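Local coordinates for Medium/long-chain acyl-CoA thioesterase YigI (Shewanella oneidensis, PDB 3E8P), which probably hydrolyses medium- and long-chain fatty acyl-CoA thioesters to the free fatty acid and coenzyme A, as a hotdog-fold thioesterase, at residues A[109-114]-A[158-163]; A[127-132]-A[143-148]; A[22-27]-A[39-44]; A[52-57]-A[123-128]. All blocks are in the same frame, centred on the assembly; numbering follows the deposited sequence.

Contact 1: A[109-114]-A[158-163]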
loop_
_atom_site.group_PDB
_atom_site.type_symbol
_atom_site.label_atom_id
_atom_site.label_comp_id
_atom_site.label_asym_id
_atom_site.label_seq_id
_atom_site.Cartn_x
_atom_site.Cartn_y
_atom_site.Cartn_z
ATOM N N GLY A 109 -14.901 8.042 5.689
ATOM C CA GLY A 109 -14.783 6.886 4.812
ATOM C C GLY A 109 -13.334 6.523 4.548
ATOM O O GLY A 109 -12.439 7.342 4.740
ATOM N N THR A 110 -13.099 5.292 4.112
ATOM C CA THR A 110 -11.745 4.825 3.817
ATOM C C THR A 110 -11.417 5.083 2.346
ATOM O O THR A 110 -12.212 4.747 1.483
ATOM C CB THR A 110 -11.628 3.314 4.049
ATOM O OG1 THR A 110 -12.239 2.973 5.296
ATOM C CG2 THR A 110 -10.162 2.889 4.067
ATOM N N ILE A 111 -10.265 5.686 2.066
ATOM C CA ILE A 111 -9.844 5.938 0.687
ATOM C C ILE A 111 -9.007 4.724 0.272
ATOM O O ILE A 111 -9.297 4.061 -0.722
ATOM C CB ILE A 111 -8.987 7.218 0.586
ATOM C CG1 ILE A 111 -9.809 8.421 1.060
ATOM C CG2 ILE A 111 -8.502 7.423 -0.858
ATOM C CD1 ILE A 111 -8.979 9.661 1.348
ATOM N N ASP A 112 -7.965 4.435 1.043
ATOM C CA ASP A 112 -7.137 3.274 0.780
ATOM C C ASP A 112 -6.638 2.693 2.093
ATOM O O ASP A 112 -6.675 3.345 3.138
ATOM C CB ASP A 112 -5.957 3.615 -0.146
ATOM C CG ASP A 112 -4.908 4.481 0.521
ATOM O OD1 ASP A 112 -4.251 4.006 1.473
ATOM O OD2 ASP A 112 -4.733 5.643 0.091
HETATM N N MSE A 113 -6.197 1.447 2.030
HETATM C CA MSE A 113 -5.681 0.754 3.194
HETATM C C MSE A 113 -4.716 -0.343 2.805
HETATM O O MSE A 113 -4.909 -1.041 1.803
HETATM C CB MSE A 113 -6.814 0.125 4.013
HETATM C CG MSE A 113 -6.298 -0.771 5.141
HETATM SE SE MSE A 113 -7.664 -1.615 6.249
HETATM C CE MSE A 113 -8.536 -2.651 4.862
ATOM N N ARG A 114 -3.679 -0.486 3.619
ATOM C CA ARG A 114 -2.687 -1.524 3.429
ATOM C C ARG A 114 -2.643 -2.352 4.698
ATOM O O ARG A 114 -2.527 -1.818 5.798
ATOM C CB ARG A 114 -1.293 -0.943 3.184
ATOM C CG ARG A 114 -0.200 -2.012 3.226
ATOM C CD ARG A 114 1.201 -1.409 3.221
ATOM N NE ARG A 114 2.238 -2.437 3.297
ATOM C CZ ARG A 114 2.909 -2.928 2.254
ATOM N NH1 ARG A 114 2.669 -2.492 1.020
ATOM N NH2 ARG A 114 3.833 -3.866 2.447
ATOM N N THR A 158 -2.387 0.413 7.824
ATOM C CA THR A 158 -2.169 1.836 7.598
ATOM C C THR A 158 -3.346 2.248 6.720
ATOM O O THR A 158 -3.570 1.655 5.662
ATOM C CB THR A 158 -0.839 2.123 6.858
ATOM O OG1 THR A 158 0.252 1.605 7.621
ATOM C CG2 THR A 158 -0.626 3.625 6.665
ATOM N N GLY A 159 -4.114 3.237 7.167
ATOM C CA GLY A 159 -5.248 3.689 6.380
ATOM C C GLY A 159 -5.306 5.184 6.114
ATOM O O GLY A 159 -4.884 5.998 6.938
ATOM N N THR A 160 -5.819 5.544 4.943
ATOM C CA THR A 160 -5.975 6.933 4.560
ATOM C C THR A 160 -7.480 7.158 4.585
ATOM O O THR A 160 -8.233 6.478 3.886
ATOM C CB THR A 160 -5.413 7.185 3.159
ATOM O OG1 THR A 160 -4.009 6.876 3.148
ATOM C CG2 THR A 160 -5.593 8.625 2.776
ATOM N N TYR A 161 -7.919 8.101 5.411
ATOM C CA TYR A 161 -9.339 8.367 5.560
ATOM C C TYR A 161 -9.779 9.769 5.187
ATOM O O TYR A 161 -9.027 10.740 5.319
ATOM C CB TYR A 161 -9.752 8.075 6.999
ATOM C CG TYR A 161 -9.542 6.634 7.393
ATOM C CD1 TYR A 161 -10.555 5.696 7.229
ATOM C CD2 TYR A 161 -8.311 6.198 7.887
ATOM C CE1 TYR A 161 -10.347 4.355 7.544
ATOM C CE2 TYR A 161 -8.093 4.869 8.199
ATOM C CZ TYR A 161 -9.112 3.949 8.025
ATOM O OH TYR A 161 -8.891 2.618 8.299
HETATM N N MSE A 162 -11.011 9.853 4.708
HETATM C CA MSE A 162 -11.625 11.119 4.330
HETATM C C MSE A 162 -12.355 11.584 5.594
HETATM O O MSE A 162 -13.188 10.854 6.132
HETATM C CB MSE A 162 -12.635 10.896 3.195
HETATM C CG MSE A 162 -13.187 12.163 2.578
HETATM SE SE MSE A 162 -11.841 13.121 1.568
HETATM C CE MSE A 162 -11.933 12.091 -0.067
ATOM N N VAL A 163 -12.040 12.784 6.072
ATOM C CA VAL A 163 -12.689 13.305 7.277
ATOM C C VAL A 163 -13.380 14.644 7.046
ATOM O O VAL A 163 -13.906 15.260 7.977
ATOM C CB VAL A 163 -11.671 13.457 8.426
ATOM C CG1 VAL A 163 -11.192 12.078 8.877
ATOM C CG2 VAL A 163 -10.492 14.299 7.962
#
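The phenol ring of Y161 is flanked obliquely by two oxygens of the partner strand: T110 OG1, 3.2 Å from Y161 CE1, and the carbonyl G109 O, 3.5 Å from Y161 CD1. With CG anti to the carbonyl carbon (chi1 -62°), the ring lies alongside T110 and passes over G159, which has no side chain to obstruct it. Its hydroxyl and T110 OG1 both bond to the carboxylate oxygen OD2 of D78. The second flat group, the D112 carboxylate, leans across T160, with D112 OD1 3.3 Å from T160 OG1. That approach is only a contact: D112 OD2 is hydrogen-bonded, reciprocally, to T160 of the third subunit, and D112 OD1 forms a salt bridge with R114 of the fourth.

D112 also belongs to a classic beta bulge, in which it and I111 both face T160: I111 N donates to T160 O (2.8 Å), whereas T160 N donates to D112 O (3.0 Å, nearly straight at 176°). The extra residue sends I111 toward the partner strand, and its CD1 reaches T160 CG2 at 3.8 Å. Beyond the bulge, regular antiparallel pairing continues to R114, whose N donates to T158 O (3.0 Å).

One face, carrying Y161 and M113 (a selenomethionine), lies against helix 70-90. Strand 139-148 borders 158-162 on its other edge, and residues 112-114 pair antiparallel with a strand of a second subunit, extending the sheet.

Contact 2: A[127-132]-A[143-148]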
loop_
_atom_site.group_PDB
_atom_site.type_symbol
_atom_site.label_atom_id
_atom_site.label_comp_id
_atom_site.label_asym_id
_atom_site.label_seq_id
_atom_site.Cartn_x
_atom_site.Cartn_y
_atom_site.Cartn_z
ATOM N N THR A 127 -7.850 -7.909 19.749
ATOM C CA THR A 127 -7.993 -6.501 20.089
ATOM C C THR A 127 -7.235 -5.595 19.123
ATOM O O THR A 127 -6.106 -5.890 18.744
ATOM C CB THR A 127 -7.476 -6.251 21.521
ATOM O OG1 THR A 127 -8.156 -7.132 22.425
ATOM C CG2 THR A 127 -7.718 -4.801 21.940
ATOM N N GLY A 128 -7.858 -4.483 18.746
ATOM C CA GLY A 128 -7.229 -3.555 17.827
ATOM C C GLY A 128 -7.176 -2.114 18.310
ATOM O O GLY A 128 -8.126 -1.595 18.903
ATOM N N THR A 129 -6.043 -1.468 18.059
ATOM C CA THR A 129 -5.845 -0.072 18.433
ATOM C C THR A 129 -5.173 0.623 17.262
ATOM O O THR A 129 -4.683 -0.030 16.336
ATOM C CB THR A 129 -4.922 0.080 19.673
ATOM O OG1 THR A 129 -3.591 -0.320 19.326
ATOM C CG2 THR A 129 -5.431 -0.784 20.844
ATOM N N GLY A 130 -5.146 1.947 17.299
ATOM C CA GLY A 130 -4.506 2.680 16.227
ATOM C C GLY A 130 -4.086 4.061 16.677
ATOM O O GLY A 130 -4.217 4.401 17.852
ATOM N N SER A 131 -3.568 4.847 15.738
ATOM C CA SER A 131 -3.150 6.207 16.016
ATOM C C SER A 131 -3.063 6.968 14.707
ATOM O O SER A 131 -2.944 6.381 13.620
ATOM C CB SER A 131 -1.794 6.240 16.741
ATOM O OG SER A 131 -0.748 5.707 15.942
ATOM N N VAL A 132 -3.135 8.284 14.826
ATOM C CA VAL A 132 -3.093 9.183 13.688
ATOM C C VAL A 132 -1.645 9.541 13.411
ATOM O O VAL A 132 -0.941 9.983 14.314
ATOM C CB VAL A 132 -3.887 10.476 14.005
ATOM C CG1 VAL A 132 -3.842 11.443 12.817
ATOM C CG2 VAL A 132 -5.328 10.120 14.363
ATOM N N ARG A 143 -2.333 4.486 11.540
ATOM C CA ARG A 143 -1.676 3.194 11.662
ATOM C C ARG A 143 -2.556 2.352 12.592
ATOM O O ARG A 143 -3.035 2.840 13.615
ATOM C CB ARG A 143 -0.274 3.342 12.256
ATOM C CG ARG A 143 0.803 3.531 11.202
ATOM C CD ARG A 143 2.204 3.419 11.769
ATOM N NE ARG A 143 3.192 3.308 10.697
ATOM C CZ ARG A 143 4.507 3.233 10.885
ATOM N NH1 ARG A 143 5.011 3.255 12.113
ATOM N NH2 ARG A 143 5.314 3.132 9.837
HETATM N N MSE A 144 -2.789 1.096 12.233
HETATM C CA MSE A 144 -3.616 0.234 13.062
HETATM C C MSE A 144 -2.832 -1.000 13.454
HETATM O O MSE A 144 -1.853 -1.356 12.809
HETATM C CB MSE A 144 -4.884 -0.193 12.319
HETATM C CG MSE A 144 -5.765 0.951 11.868
HETATM SE SE MSE A 144 -5.041 1.881 10.290
HETATM C CE MSE A 144 -5.979 0.925 8.925
ATOM N N GLU A 145 -3.298 -1.672 14.492
ATOM C CA GLU A 145 -2.624 -2.855 14.977
ATOM C C GLU A 145 -3.627 -3.813 15.604
ATOM O O GLU A 145 -4.530 -3.398 16.333
ATOM C CB GLU A 145 -1.565 -2.421 15.998
ATOM C CG GLU A 145 -1.095 -3.471 16.957
ATOM C CD GLU A 145 -2.116 -3.810 18.030
ATOM O OE1 GLU A 145 -2.749 -2.889 18.601
ATOM O OE2 GLU A 145 -2.270 -5.013 18.312
ATOM N N LEU A 146 -3.463 -5.093 15.300
ATOM C CA LEU A 146 -4.326 -6.134 15.842
ATOM C C LEU A 146 -3.457 -7.164 16.577
ATOM O O LEU A 146 -2.451 -7.636 16.041
ATOM C CB LEU A 146 -5.095 -6.831 14.718
ATOM C CG LEU A 146 -6.183 -7.805 15.182
ATOM C CD1 LEU A 146 -7.385 -7.013 15.694
ATOM C CD2 LEU A 146 -6.605 -8.712 14.031
ATOM N N HIS A 147 -3.839 -7.497 17.805
ATOM C CA HIS A 147 -3.115 -8.491 18.594
ATOM C C HIS A 147 -4.140 -9.416 19.248
ATOM O O HIS A 147 -5.336 -9.123 19.221
ATOM C CB HIS A 147 -2.236 -7.815 19.663
ATOM C CG HIS A 147 -2.994 -7.018 20.684
ATOM N ND1 HIS A 147 -3.225 -5.663 20.555
ATOM C CD2 HIS A 147 -3.545 -7.381 21.869
ATOM C CE1 HIS A 147 -3.883 -5.226 21.616
ATOM N NE2 HIS A 147 -4.088 -6.250 22.428
ATOM N N ASN A 148 -3.693 -10.540 19.808
ATOM C CA ASN A 148 -4.615 -11.465 20.475
ATOM C C ASN A 148 -4.539 -11.230 21.987
ATOM O O ASN A 148 -3.832 -10.320 22.432
ATOM C CB ASN A 148 -4.302 -12.923 20.124
ATOM C CG ASN A 148 -3.004 -13.409 20.724
ATOM O OD1 ASN A 148 -2.406 -12.748 21.574
ATOM N ND2 ASN A 148 -2.563 -14.587 20.290
#
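The beta hairpin of strands 125-134 and 139-148 is joined here by five successive antiparallel pairs, from T127 with H147 to S131 with R143. Hydrogen-bonded pairs hold the polar side chains on one face. T127 N gives a bond of 2.8 Å to H147 O, and H147 N returns one of 2.9 Å to T127 O.

On this face a short chain of hydrogen bonds runs over both strands. T129 places its hydroxyl between the backbone N and the carbonyl carbon (chi1 68°), alongside E145, and T129 OG1 donates to E145 OE1 at 2.8 Å, meeting it almost end-on. The other carboxylate oxygen, E145 OE2, receives H147 ND1; the modelled length of 2.5 Å is doubtful. OE2 is met on its syn side, somewhat out of the carboxylate plane, and lies within 2° of the imidazole plane, consistent with the ring being turned by this bond. One ring face of H147 then looks onto T127 O, 3.4 Å above the plane and off-centre, while H147 NE2 comes within 3.5 Å of T127 CB.

The opposite face pairs glycines with larger residues: G128 with L146 and G130 with M144. The strands are close there, G130 CA lying 3.0 Å from R143 O, and L146 CD1 turns back over T127 O (3.5 Å). L146 and M144, a selenomethionine, press on helix 70-90, whereas R143 makes a cation-pi contact with F156 of the fourth subunit. Such a two-faced hairpin, its apolar side on one long helix, is characteristic of the hotdog fold, in which an antiparallel sheet wraps a central helix.

Contact 3: A[22-27]-A[39-44]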
loop_
_atom_site.group_PDB
_atom_site.type_symbol
_atom_site.label_atom_id
_atom_site.label_comp_id
_atom_site.label_asym_id
_atom_site.label_seq_id
_atom_site.Cartn_x
_atom_site.Cartn_y
_atom_site.Cartn_z
ATOM N N ARG A 22 -21.918 8.931 21.118
ATOM C CA ARG A 22 -22.951 8.660 20.124
ATOM C C ARG A 22 -22.368 7.787 19.009
ATOM O O ARG A 22 -22.971 6.794 18.606
ATOM C CB ARG A 22 -23.475 9.980 19.543
ATOM C CG ARG A 22 -24.394 9.832 18.332
ATOM C CD ARG A 22 -25.790 9.351 18.713
ATOM N NE ARG A 22 -26.501 8.771 17.570
ATOM C CZ ARG A 22 -26.803 9.426 16.451
ATOM N NH1 ARG A 22 -26.465 10.702 16.307
ATOM N NH2 ARG A 22 -27.429 8.797 15.465
ATOM N N VAL A 23 -21.187 8.158 18.523
ATOM C CA VAL A 23 -20.531 7.408 17.460
ATOM C C VAL A 23 -20.191 5.986 17.896
ATOM O O VAL A 23 -20.345 5.043 17.123
ATOM C CB VAL A 23 -19.238 8.106 16.998
ATOM C CG1 VAL A 23 -18.552 7.269 15.932
ATOM C CG2 VAL A 23 -19.558 9.483 16.452
ATOM N N ALA A 24 -19.731 5.837 19.136
ATOM C CA ALA A 24 -19.379 4.523 19.670
ATOM C C ALA A 24 -20.602 3.611 19.689
ATOM O O ALA A 24 -20.504 2.420 19.392
ATOM C CB ALA A 24 -18.808 4.665 21.082
ATOM N N GLU A 25 -21.752 4.185 20.027
ATOM C CA GLU A 25 -23.013 3.446 20.093
ATOM C C GLU A 25 -23.444 2.932 18.722
ATOM O O GLU A 25 -23.866 1.782 18.586
ATOM C CB GLU A 25 -24.118 4.342 20.657
ATOM C CG GLU A 25 -24.923 3.732 21.802
ATOM C CD GLU A 25 -25.749 2.515 21.395
ATOM O OE1 GLU A 25 -25.173 1.415 21.238
ATOM O OE2 GLU A 25 -26.983 2.662 21.233
ATOM N N VAL A 26 -23.349 3.787 17.711
ATOM C CA VAL A 26 -23.738 3.387 16.366
ATOM C C VAL A 26 -22.895 2.216 15.863
ATOM O O VAL A 26 -23.432 1.235 15.361
ATOM C CB VAL A 26 -23.610 4.559 15.361
ATOM C CG1 VAL A 26 -24.051 4.107 13.980
ATOM C CG2 VAL A 26 -24.454 5.739 15.817
ATOM N N PHE A 27 -21.576 2.315 16.005
ATOM C CA PHE A 27 -20.686 1.253 15.544
ATOM C C PHE A 27 -20.799 -0.042 16.332
ATOM O O PHE A 27 -20.594 -1.121 15.777
ATOM C CB PHE A 27 -19.231 1.719 15.563
ATOM C CG PHE A 27 -18.846 2.566 14.383
ATOM C CD1 PHE A 27 -19.432 3.815 14.176
ATOM C CD2 PHE A 27 -17.886 2.118 13.476
ATOM C CE1 PHE A 27 -19.065 4.604 13.085
ATOM C CE2 PHE A 27 -17.510 2.900 12.381
ATOM C CZ PHE A 27 -18.102 4.144 12.187
ATOM N N LEU A 39 -18.173 -7.658 16.313
ATOM C CA LEU A 39 -17.177 -6.619 16.541
ATOM C C LEU A 39 -17.669 -5.643 17.620
ATOM O O LEU A 39 -18.781 -5.126 17.531
ATOM C CB LEU A 39 -16.899 -5.907 15.211
ATOM C CG LEU A 39 -15.810 -4.844 15.093
ATOM C CD1 LEU A 39 -15.399 -4.697 13.639
ATOM C CD2 LEU A 39 -16.326 -3.529 15.635
ATOM N N ASP A 40 -16.842 -5.411 18.642
ATOM C CA ASP A 40 -17.201 -4.518 19.753
ATOM C C ASP A 40 -16.288 -3.310 19.965
ATOM O O ASP A 40 -15.065 -3.410 19.850
ATOM C CB ASP A 40 -17.218 -5.295 21.070
ATOM C CG ASP A 40 -18.203 -6.436 21.068
ATOM O OD1 ASP A 40 -18.228 -7.178 22.069
ATOM O OD2 ASP A 40 -18.953 -6.592 20.079
ATOM N N ILE A 41 -16.889 -2.169 20.284
ATOM C CA ILE A 41 -16.119 -0.966 20.572
ATOM C C ILE A 41 -15.969 -0.949 22.099
ATOM O O ILE A 41 -16.825 -0.439 22.819
ATOM C CB ILE A 41 -16.838 0.323 20.085
ATOM C CG1 ILE A 41 -16.833 0.385 18.556
ATOM C CG2 ILE A 41 -16.121 1.561 20.614
ATOM C CD1 ILE A 41 -17.738 -0.611 17.901
ATOM N N LYS A 42 -14.880 -1.542 22.577
ATOM C CA LYS A 42 -14.605 -1.639 24.004
ATOM C C LYS A 42 -14.531 -0.277 24.683
ATOM O O LYS A 42 -15.135 -0.072 25.731
ATOM C CB LYS A 42 -13.300 -2.411 24.227
ATOM C CG LYS A 42 -13.119 -2.937 25.639
ATOM C CD LYS A 42 -11.826 -3.741 25.778
ATOM C CE LYS A 42 -11.665 -4.297 27.187
ATOM N NZ LYS A 42 -10.353 -4.978 27.377
ATOM N N ARG A 43 -13.789 0.647 24.082
ATOM C CA ARG A 43 -13.640 1.995 24.617
ATOM C C ARG A 43 -13.403 2.968 23.474
ATOM O O ARG A 43 -12.767 2.615 22.485
ATOM C CB ARG A 43 -12.468 2.055 25.600
ATOM C CG ARG A 43 -12.777 1.463 26.964
ATOM C CD ARG A 43 -11.555 1.490 27.871
ATOM N NE ARG A 43 -10.592 0.436 27.552
ATOM C CZ ARG A 43 -10.815 -0.864 27.735
ATOM N NH1 ARG A 43 -11.972 -1.281 28.234
ATOM N NH2 ARG A 43 -9.877 -1.749 27.435
ATOM N N TYR A 44 -13.913 4.188 23.612
ATOM C CA TYR A 44 -13.751 5.199 22.573
ATOM C C TYR A 44 -13.799 6.608 23.159
ATOM O O TYR A 44 -14.856 7.090 23.564
ATOM C CB TYR A 44 -14.841 5.024 21.507
ATOM C CG TYR A 44 -14.658 5.873 20.268
ATOM C CD1 TYR A 44 -13.440 5.915 19.603
ATOM C CD2 TYR A 44 -15.717 6.600 19.735
ATOM C CE1 TYR A 44 -13.279 6.654 18.437
ATOM C CE2 TYR A 44 -15.564 7.341 18.568
ATOM C CZ TYR A 44 -14.340 7.363 17.921
ATOM O OH TYR A 44 -14.175 8.083 16.751
#
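I41 and Y44 are turned onto the N-terminal helix by their torsions. I41 carries CG1 anti to the carbonyl carbon and bends at chi2 (71°), which takes CD1 to the backbone end of F27; Y44, with CG anti to its own N (chi1 -171°), swings its ring toward V23 and A24. That two residues three apart in a strand both point at the helix is a consequence of the classic bulge between them, where K42 and R43 both face E50.

The contact is wholly apolar, with no hydrogen bond linking the segments. A24 CB sits between the two strand side chains, 4.1 Å from I41 CG2 and 3.9 Å from Y44 CD2. One residue earlier, V23 CG1 touches Y44 CE2 at 4.0 Å; both methyl-bearing partners approach the ring obliquely. At the other end I41 CD1 lies 3.6 Å from F27 CB and 3.5 Å from F27 C, while the phenyl group itself leads off to L83.

At the margins I41 N donates to D28 OD1 of the same helix, and Y44 OH is hydrogen-bonded to L83 O of helix 70-90. V23 also packs on F86 and L105, so the helix is wedged among other helices as well. The axes of residues 22-27 and 40-44 approach to 8.3 Å and run roughly antiparallel (148°). An N-terminal helix thus lies along strand 40-44, an edge strand of this chain's hotdog sheet.

Contact 4: A[52-57]-A[123-128]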
loop_
_atom_site.group_PDB
_atom_site.type_symbol
_atom_site.label_atom_id
_atom_site.label_comp_id
_atom_site.label_asym_id
_atom_site.label_seq_id
_atom_site.Cartn_x
_atom_site.Cartn_y
_atom_site.Cartn_z
ATOM N N ALA A 52 -12.556 -4.767 19.939
ATOM C CA ALA A 52 -12.350 -6.159 20.301
ATOM C C ALA A 52 -13.384 -7.029 19.610
ATOM O O ALA A 52 -14.488 -6.578 19.289
ATOM C CB ALA A 52 -12.447 -6.334 21.806
ATOM N N ILE A 53 -13.007 -8.278 19.377
ATOM C CA ILE A 53 -13.870 -9.240 18.728
ATOM C C ILE A 53 -13.449 -10.622 19.220
ATOM O O ILE A 53 -12.287 -11.011 19.105
ATOM C CB ILE A 53 -13.727 -9.151 17.181
ATOM C CG1 ILE A 53 -14.586 -10.221 16.504
ATOM C CG2 ILE A 53 -12.251 -9.304 16.778
ATOM C CD1 ILE A 53 -14.631 -10.093 14.984
ATOM N N ASN A 54 -14.390 -11.360 19.791
ATOM C CA ASN A 54 -14.071 -12.689 20.285
ATOM C C ASN A 54 -14.061 -13.660 19.138
ATOM O O ASN A 54 -14.774 -13.480 18.153
ATOM C CB ASN A 54 -15.094 -13.154 21.319
ATOM C CG ASN A 54 -15.239 -12.185 22.456
ATOM O OD1 ASN A 54 -14.261 -11.822 23.103
ATOM N ND2 ASN A 54 -16.462 -11.750 22.704
HETATM N N MSE A 55 -13.240 -14.691 19.274
HETATM C CA MSE A 55 -13.130 -15.729 18.267
HETATM C C MSE A 55 -14.358 -16.614 18.370
HETATM O O MSE A 55 -14.781 -16.968 19.469
HETATM C CB MSE A 55 -11.887 -16.575 18.523
HETATM C CG MSE A 55 -11.779 -17.805 17.647
HETATM SE SE MSE A 55 -11.460 -17.326 15.818
HETATM C CE MSE A 55 -9.524 -17.478 15.799
ATOM N N LYS A 56 -14.942 -16.942 17.226
ATOM C CA LYS A 56 -16.096 -17.825 17.174
ATOM C C LYS A 56 -15.930 -18.629 15.902
ATOM O O LYS A 56 -15.314 -18.160 14.943
ATOM C CB LYS A 56 -17.422 -17.043 17.177
ATOM C CG LYS A 56 -17.707 -16.166 15.982
ATOM C CD LYS A 56 -19.102 -15.540 16.117
ATOM C CE LYS A 56 -19.367 -14.495 15.046
ATOM N NZ LYS A 56 -20.691 -13.827 15.201
ATOM N N PRO A 57 -16.466 -19.856 15.876
ATOM C CA PRO A 57 -16.360 -20.730 14.703
ATOM C C PRO A 57 -16.597 -20.060 13.345
ATOM O O PRO A 57 -15.866 -20.321 12.392
ATOM C CB PRO A 57 -17.387 -21.829 15.002
ATOM C CG PRO A 57 -17.357 -21.907 16.500
ATOM C CD PRO A 57 -17.356 -20.449 16.892
ATOM N N GLY A 123 -5.828 -17.173 18.500
ATOM C CA GLY A 123 -6.193 -16.437 19.697
ATOM C C GLY A 123 -7.651 -16.609 20.090
ATOM O O GLY A 123 -8.467 -17.101 19.309
ATOM N N GLN A 124 -7.983 -16.200 21.308
ATOM C CA GLN A 124 -9.346 -16.320 21.807
ATOM C C GLN A 124 -10.094 -15.014 21.623
ATOM O O GLN A 124 -11.271 -15.006 21.241
ATOM C CB GLN A 124 -9.326 -16.699 23.289
ATOM C CG GLN A 124 -8.593 -17.998 23.577
ATOM C CD GLN A 124 -8.440 -18.257 25.065
ATOM O OE1 GLN A 124 -9.432 -18.385 25.794
ATOM N NE2 GLN A 124 -7.194 -18.329 25.527
ATOM N N ILE A 125 -9.401 -13.915 21.901
ATOM C CA ILE A 125 -9.964 -12.575 21.775
ATOM C C ILE A 125 -8.970 -11.685 21.043
ATOM O O ILE A 125 -7.811 -11.584 21.442
ATOM C CB ILE A 125 -10.244 -11.934 23.160
ATOM C CG1 ILE A 125 -11.263 -12.784 23.927
ATOM C CG2 ILE A 125 -10.755 -10.494 22.988
ATOM C CD1 ILE A 125 -11.585 -12.254 25.309
ATOM N N PHE A 126 -9.427 -11.040 19.976
ATOM C CA PHE A 126 -8.569 -10.155 19.209
ATOM C C PHE A 126 -8.899 -8.699 19.521
ATOM O O PHE A 126 -10.070 -8.307 19.555
ATOM C CB PHE A 126 -8.728 -10.463 17.721
ATOM C CG PHE A 126 -8.230 -11.834 17.342
ATOM C CD1 PHE A 126 -6.868 -12.077 17.195
ATOM C CD2 PHE A 126 -9.114 -12.893 17.193
ATOM C CE1 PHE A 126 -6.393 -13.353 16.910
ATOM C CE2 PHE A 126 -8.648 -14.174 16.907
ATOM C CZ PHE A 126 -7.285 -14.405 16.766
ATOM N N THR A 127 -7.850 -7.909 19.749
ATOM C CA THR A 127 -7.993 -6.501 20.089
ATOM C C THR A 127 -7.235 -5.595 19.123
ATOM O O THR A 127 -6.106 -5.890 18.744
ATOM C CB THR A 127 -7.476 -6.251 21.521
ATOM O OG1 THR A 127 -8.156 -7.132 22.425
ATOM C CG2 THR A 127 -7.718 -4.801 21.940
ATOM N N GLY A 128 -7.858 -4.483 18.746
ATOM C CA GLY A 128 -7.229 -3.555 17.827
ATOM C C GLY A 128 -7.176 -2.114 18.310
ATOM O O GLY A 128 -8.126 -1.595 18.903
#
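F126 and I53 form the central hydrogen-bonded pair: I53 N donates to F126 O at 2.9 Å, and F126 N to I53 O at 3.0 Å. The carbonyl of F126 also receives a weaker CA-H...O contact from A52, with A52 CA 3.2 Å from F126 O. Where the strand of 52-54 ends, M55 N continues the pairing to Q124 O (2.8 Å).

Side chains follow on the two faces. Toward the interior, the side chains of I53 and F126 cross, CG2 of I53 lying 3.8 Å from CB of F126. M55, a selenomethionine, starts out extended but bends at chi2 (68°) and again at chi3, which carries its methyl to the rim of the phenyl ring: M55 CE lies near the ring plane, 3.6 Å from F126 CE2. On the outer face, N54 and I125 lie side by side, with N54 OD1 3.3 Å from I125 CG1.

A second shell positions these groups. L68 packs on both M55 and F126, N148 lies against the ring of F126, and V72 and V76 of helix 70-90 receive I53. The turn into strand 125-128 is held by E149, whose OE1 accepts both Q124 N and I125 N, and G123 enters it with a positive phi (151°) that suits glycine. Residues distant in sequence thereby meet as neighbouring strands of the antiparallel hotdog sheet that wraps helix 70-90.

From the N terminus, contact 3 closes first, a short connection through helix 32-37 bringing strand 40-44 back to helix 14-29. Contact 4 opens next and spans 65 residues, including helix 70-90, before 123-128 returns to 52-57. Contact 1 opens within that span and closes only at 158-163, so contacts 1 and 4 cross. Contact 2, a hairpin, lies within the loop of contact 1 and begins where contact 4 ends, sharing T127 and G128. All four reach one sheet: the bond from D40 N to A52 O joins contacts 3 and 4, F126 and N148 join 4 and 2, and M144 touching Y161 joins 2 and 1. Contacts 1 and 4 lie about 23 Å apart between centres.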